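Local coordinates for acetyltransferase, GNAT family (Enterococcus faecalis, PDB 1U6M), which probably transfers acyl groups, most likely acetyl from acetyl-CoA as other GNAT-family enzymes do, to an acceptor that is not identified, at residues 105-117 with 140-152. Sequence-based numbering, arbitrary orientation.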
loop_
_atom_site.group_PDB
_atom_site.type_symbol
_atom_site.label_atom_id
_atom_site.label_comp_id
_atom_site.label_asym_id
_atom_site.label_seq_id
_atom_site.Cartn_x
_atom_site.Cartn_y
_atom_site.Cartn_z
ATOM N N GLU A 105 10.104 2.809 8.161
ATOM C CA GLU A 105 9.547 3.921 7.355
ATOM C C GLU A 105 10.667 4.647 6.575
ATOM O O GLU A 105 10.825 5.878 6.659
ATOM C CB GLU A 105 8.739 4.914 8.240
ATOM C CG GLU A 105 7.417 4.385 8.865
ATOM C CD GLU A 105 6.809 5.349 9.918
ATOM O OE1 GLU A 105 7.602 6.070 10.586
ATOM O OE2 GLU A 105 5.548 5.385 10.087
ATOM N N GLU A 106 11.446 3.869 5.823
ATOM C CA GLU A 106 12.608 4.438 5.141
ATOM C C GLU A 106 12.678 4.130 3.625
ATOM O O GLU A 106 13.758 3.880 3.080
ATOM C CB GLU A 106 13.890 4.027 5.883
ATOM C CG GLU A 106 14.054 4.712 7.280
ATOM C CD GLU A 106 15.025 3.975 8.219
ATOM O OE1 GLU A 106 15.429 2.825 7.926
ATOM O OE2 GLU A 106 15.376 4.557 9.268
ATOM N N GLU A 107 11.534 4.194 2.945
ATOM C CA GLU A 107 11.467 3.642 1.610
ATOM C C GLU A 107 11.191 4.641 0.468
ATOM O O GLU A 107 11.336 4.304 -0.696
ATOM C CB GLU A 107 10.531 2.426 1.591
ATOM C CG GLU A 107 9.132 2.636 2.103
ATOM C CD GLU A 107 8.394 1.314 2.339
ATOM O OE1 GLU A 107 7.164 1.200 2.155
ATOM O OE2 GLU A 107 9.063 0.364 2.735
ATOM N N THR A 108 10.823 5.869 0.818
ATOM C CA THR A 108 10.494 6.897 -0.166
ATOM C C THR A 108 11.662 7.824 -0.497
ATOM O O THR A 108 12.614 7.892 0.263
ATOM C CB THR A 108 9.252 7.741 0.236
ATOM O OG1 THR A 108 9.616 8.703 1.248
ATOM C CG2 THR A 108 8.125 6.857 0.722
ATOM N N LEU A 109 11.575 8.500 -1.645
ATOM C CA LEU A 109 12.421 9.651 -1.984
ATOM C C LEU A 109 11.614 10.971 -1.954
ATOM O O LEU A 109 10.401 10.960 -2.207
ATOM C CB LEU A 109 13.045 9.498 -3.367
ATOM C CG LEU A 109 14.105 8.426 -3.616
ATOM C CD1 LEU A 109 14.787 8.724 -4.930
ATOM C CD2 LEU A 109 15.144 8.312 -2.464
ATOM N N PRO A 110 12.281 12.122 -1.636
ATOM C CA PRO A 110 11.554 13.418 -1.604
ATOM C C PRO A 110 10.806 13.717 -2.911
ATOM O O PRO A 110 11.270 13.336 -3.965
ATOM C CB PRO A 110 12.690 14.453 -1.392
ATOM C CG PRO A 110 13.806 13.702 -0.774
ATOM C CD PRO A 110 13.722 12.277 -1.282
ATOM N N ASN A 111 9.677 14.403 -2.869
ATOM C CA ASN A 111 9.031 14.842 -4.124
ATOM C C ASN A 111 8.338 13.804 -5.089
ATOM O O ASN A 111 7.805 14.187 -6.138
ATOM C CB ASN A 111 10.017 15.740 -4.913
ATOM C CG ASN A 111 10.561 16.914 -4.050
ATOM O OD1 ASN A 111 11.788 17.082 -3.921
ATOM N ND2 ASN A 111 9.644 17.691 -3.427
ATOM N N GLU A 112 8.331 12.525 -4.728
ATOM C CA GLU A 112 7.480 11.550 -5.416
ATOM C C GLU A 112 6.119 11.364 -4.704
ATOM O O GLU A 112 5.984 11.642 -3.502
ATOM C CB GLU A 112 8.232 10.228 -5.583
ATOM C CG GLU A 112 8.242 9.384 -4.337
ATOM C CD GLU A 112 9.322 8.371 -4.314
ATOM O OE1 GLU A 112 9.474 7.697 -3.278
ATOM O OE2 GLU A 112 10.048 8.251 -5.307
ATOM N N TRP A 113 5.096 10.952 -5.453
ATOM C CA TRP A 113 3.960 10.234 -4.885
ATOM C C TRP A 113 4.398 8.760 -4.812
ATOM O O TRP A 113 4.771 8.154 -5.830
ATOM C CB TRP A 113 2.754 10.395 -5.746
ATOM C CG TRP A 113 1.444 9.899 -5.117
ATOM C CD1 TRP A 113 0.533 10.642 -4.425
ATOM C CD2 TRP A 113 0.903 8.557 -5.169
ATOM N NE1 TRP A 113 -0.537 9.852 -4.038
ATOM C CE2 TRP A 113 -0.328 8.573 -4.476
ATOM C CE3 TRP A 113 1.355 7.347 -5.718
ATOM C CZ2 TRP A 113 -1.129 7.424 -4.344
ATOM C CZ3 TRP A 113 0.558 6.190 -5.582
ATOM C CH2 TRP A 113 -0.659 6.237 -4.909
ATOM N N TYR A 114 4.502 8.231 -3.598
ATOM C CA TYR A 114 5.060 6.911 -3.431
ATOM C C TYR A 114 3.984 5.788 -3.448
ATOM O O TYR A 114 2.992 5.849 -2.690
ATOM C CB TYR A 114 5.838 6.832 -2.132
ATOM C CG TYR A 114 6.411 5.446 -1.885
ATOM C CD1 TYR A 114 5.927 4.636 -0.839
ATOM C CD2 TYR A 114 7.416 4.927 -2.693
ATOM C CE1 TYR A 114 6.467 3.362 -0.603
ATOM C CE2 TYR A 114 7.946 3.619 -2.453
ATOM C CZ TYR A 114 7.457 2.873 -1.421
ATOM O OH TYR A 114 7.956 1.600 -1.201
ATOM N N LEU A 115 4.191 4.786 -4.315
ATOM C CA LEU A 115 3.315 3.623 -4.384
ATOM C C LEU A 115 3.750 2.624 -3.337
ATOM O O LEU A 115 4.760 1.973 -3.478
ATOM C CB LEU A 115 3.297 2.984 -5.779
ATOM C CG LEU A 115 2.618 1.590 -5.943
ATOM C CD1 LEU A 115 1.192 1.661 -5.566
ATOM C CD2 LEU A 115 2.810 0.981 -7.409
ATOM N N ASP A 116 2.946 2.503 -2.286
ATOM C CA ASP A 116 3.180 1.589 -1.183
ATOM C C ASP A 116 2.839 0.135 -1.576
ATOM O O ASP A 116 3.627 -0.766 -1.403
ATOM C CB ASP A 116 2.280 2.033 -0.025
ATOM C CG ASP A 116 2.558 1.276 1.248
ATOM O OD1 ASP A 116 2.934 1.903 2.254
ATOM O OD2 ASP A 116 2.431 0.048 1.262
ATOM N N THR A 117 1.620 -0.084 -2.099
ATOM C CA THR A 117 1.240 -1.401 -2.460
ATOM C C THR A 117 0.161 -1.500 -3.528
ATOM O O THR A 117 -0.761 -0.695 -3.578
ATOM C CB THR A 117 0.910 -2.296 -1.215
ATOM O OG1 THR A 117 0.904 -3.650 -1.705
ATOM C CG2 THR A 117 -0.471 -2.125 -0.712
ATOM N N VAL A 140 -3.496 10.101 -10.163
ATOM C CA VAL A 140 -3.396 10.228 -8.722
ATOM C C VAL A 140 -2.134 11.032 -8.290
ATOM O O VAL A 140 -2.265 11.971 -7.559
ATOM C CB VAL A 140 -3.458 8.856 -7.995
ATOM C CG1 VAL A 140 -3.360 9.083 -6.489
ATOM C CG2 VAL A 140 -4.761 8.176 -8.339
ATOM N N ALA A 141 -0.936 10.649 -8.731
ATOM C CA ALA A 141 0.233 11.454 -8.498
ATOM C C ALA A 141 -0.066 12.920 -8.913
ATOM O O ALA A 141 0.004 13.806 -8.115
ATOM C CB ALA A 141 1.428 10.888 -9.235
ATOM N N LYS A 142 -0.447 13.148 -10.161
ATOM C CA LYS A 142 -0.702 14.500 -10.675
ATOM C C LYS A 142 -1.645 15.314 -9.765
ATOM O O LYS A 142 -1.285 16.385 -9.313
ATOM C CB LYS A 142 -1.210 14.424 -12.137
ATOM C CG LYS A 142 -1.941 15.639 -12.654
ATOM C CD LYS A 142 -1.907 15.638 -14.168
ATOM C CE LYS A 142 -2.734 16.825 -14.731
ATOM N NZ LYS A 142 -3.058 16.713 -16.225
ATOM N N ALA A 143 -2.825 14.787 -9.469
ATOM C CA ALA A 143 -3.773 15.453 -8.575
ATOM C C ALA A 143 -3.202 15.694 -7.183
ATOM O O ALA A 143 -3.846 16.312 -6.351
ATOM C CB ALA A 143 -5.031 14.648 -8.461
ATOM N N SER A 144 -1.997 15.219 -6.921
ATOM C CA SER A 144 -1.401 15.334 -5.609
ATOM C C SER A 144 -0.343 16.439 -5.685
ATOM O O SER A 144 0.332 16.762 -4.715
ATOM C CB SER A 144 -0.746 13.993 -5.259
ATOM O OG SER A 144 -0.649 13.811 -3.877
ATOM N N GLY A 145 -0.193 17.009 -6.875
ATOM C CA GLY A 145 0.860 17.992 -7.121
ATOM C C GLY A 145 2.249 17.420 -7.223
ATOM O O GLY A 145 3.225 18.144 -7.118
ATOM N N LYS A 146 2.357 16.118 -7.454
ATOM C CA LYS A 146 3.656 15.491 -7.584
ATOM C C LYS A 146 3.993 15.272 -9.078
ATOM O O LYS A 146 3.118 15.041 -9.896
ATOM C CB LYS A 146 3.705 14.217 -6.722
ATOM C CG LYS A 146 3.548 14.469 -5.195
ATOM C CD LYS A 146 4.826 15.121 -4.672
ATOM C CE LYS A 146 4.865 15.470 -3.155
ATOM N NZ LYS A 146 3.899 16.558 -2.766
ATOM N N GLN A 147 5.272 15.376 -9.433
ATOM C CA GLN A 147 5.728 15.204 -10.814
ATOM C C GLN A 147 6.449 13.891 -11.033
ATOM O O GLN A 147 6.910 13.629 -12.137
ATOM C CB GLN A 147 6.685 16.329 -11.222
ATOM C CG GLN A 147 6.013 17.632 -11.554
ATOM C CD GLN A 147 6.687 18.753 -10.823
ATOM O OE1 GLN A 147 7.852 19.081 -11.094
ATOM N NE2 GLN A 147 5.977 19.330 -9.852
ATOM N N ALA A 148 6.569 13.099 -9.974
ATOM C CA ALA A 148 7.147 11.780 -10.054
ATOM C C ALA A 148 6.265 10.810 -9.219
ATOM O O ALA A 148 5.667 11.188 -8.205
ATOM C CB ALA A 148 8.568 11.800 -9.613
ATOM N N LEU A 149 6.134 9.587 -9.716
ATOM C CA LEU A 149 5.379 8.531 -9.071
ATOM C C LEU A 149 6.513 7.567 -8.785
ATOM O O LEU A 149 7.249 7.261 -9.730
ATOM C CB LEU A 149 4.477 7.934 -10.090
ATOM C CG LEU A 149 3.139 7.268 -9.899
ATOM C CD1 LEU A 149 2.730 6.634 -11.222
ATOM C CD2 LEU A 149 3.193 6.239 -8.783
ATOM N N GLY A 150 6.712 7.105 -7.545
ATOM C CA GLY A 150 7.867 6.222 -7.290
ATOM C C GLY A 150 7.523 4.918 -6.606
ATOM O O GLY A 150 6.425 4.783 -6.097
ATOM N N LEU A 151 8.443 3.952 -6.604
ATOM C CA LEU A 151 8.153 2.617 -6.052
ATOM C C LEU A 151 9.449 1.883 -5.742
ATOM O O LEU A 151 10.536 2.282 -6.234
ATOM C CB LEU A 151 7.236 1.768 -7.001
ATOM C CG LEU A 151 7.637 1.379 -8.441
ATOM C CD1 LEU A 151 8.713 0.297 -8.437
ATOM C CD2 LEU A 151 6.461 0.928 -9.239
ATOM N N ASN A 152 9.367 0.829 -4.930
ATOM C CA ASN A 152 10.528 -0.020 -4.716
ATOM C C ASN A 152 10.161 -1.401 -5.238
ATOM O O ASN A 152 9.033 -1.862 -4.987
ATOM C CB ASN A 152 10.881 -0.167 -3.233
ATOM C CG ASN A 152 11.344 1.125 -2.607
ATOM O OD1 ASN A 152 12.267 1.737 -3.062
ATOM N ND2 ASN A 152 10.664 1.551 -1.574
HETATM O O HOH W 1 7.094 16.097 -7.851
HETATM O O HOH W 2 6.688 0.165 -3.766
#
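E107 meets N152 through its backbone: the amide ND2 of N152 donates to E107 O at 3.0 Å, nearly straight and near the amide plane, and this ties the loop ahead of strand 112-117 to strand 148-152. From there the chain swings through a type II turn, L109 to E112, and N111 O reaches Q147 N through a bridging water as the two strands begin to pair. E112 lays its extended side chain forward along the sheet, where OE1 accepts from L109 N (2.8 Å) and OE2 lies over the bare CA of G150.

W113 straddles L149 in the pairing, its N donating to A148 O (2.8 Å) and its O accepting from G150 N. With CG anti to the backbone N (chi1 -169°), the indole leans toward helix 137-142: V140 CG1 sits over one face near the rim, 3.5 Å from CZ2, S144 OG comes up to CD1 at the ring edge, and L149 CD2 lies against CE3 at 3.7 Å. On the other face of the sheet, the Y114 ring passes G150 O and carries OH to N152 ND2, a weak, bent bond of 2.7 Å; N152 thus uses one amide nitrogen for two oxygens. L115 N closes the ladder with an almost linear bond to G150 O (2.9 Å), while water 2 joins L115 O to N152 N where the pairing ends.

Parallel strands 112-120 and 148-154, linked through helices 129-135 and 137-142, form a beta-alpha-beta crossover, and their parting beyond L115 is consistent with the central splayed pair of the GNAT fold, where relatives bind acetyl-CoA.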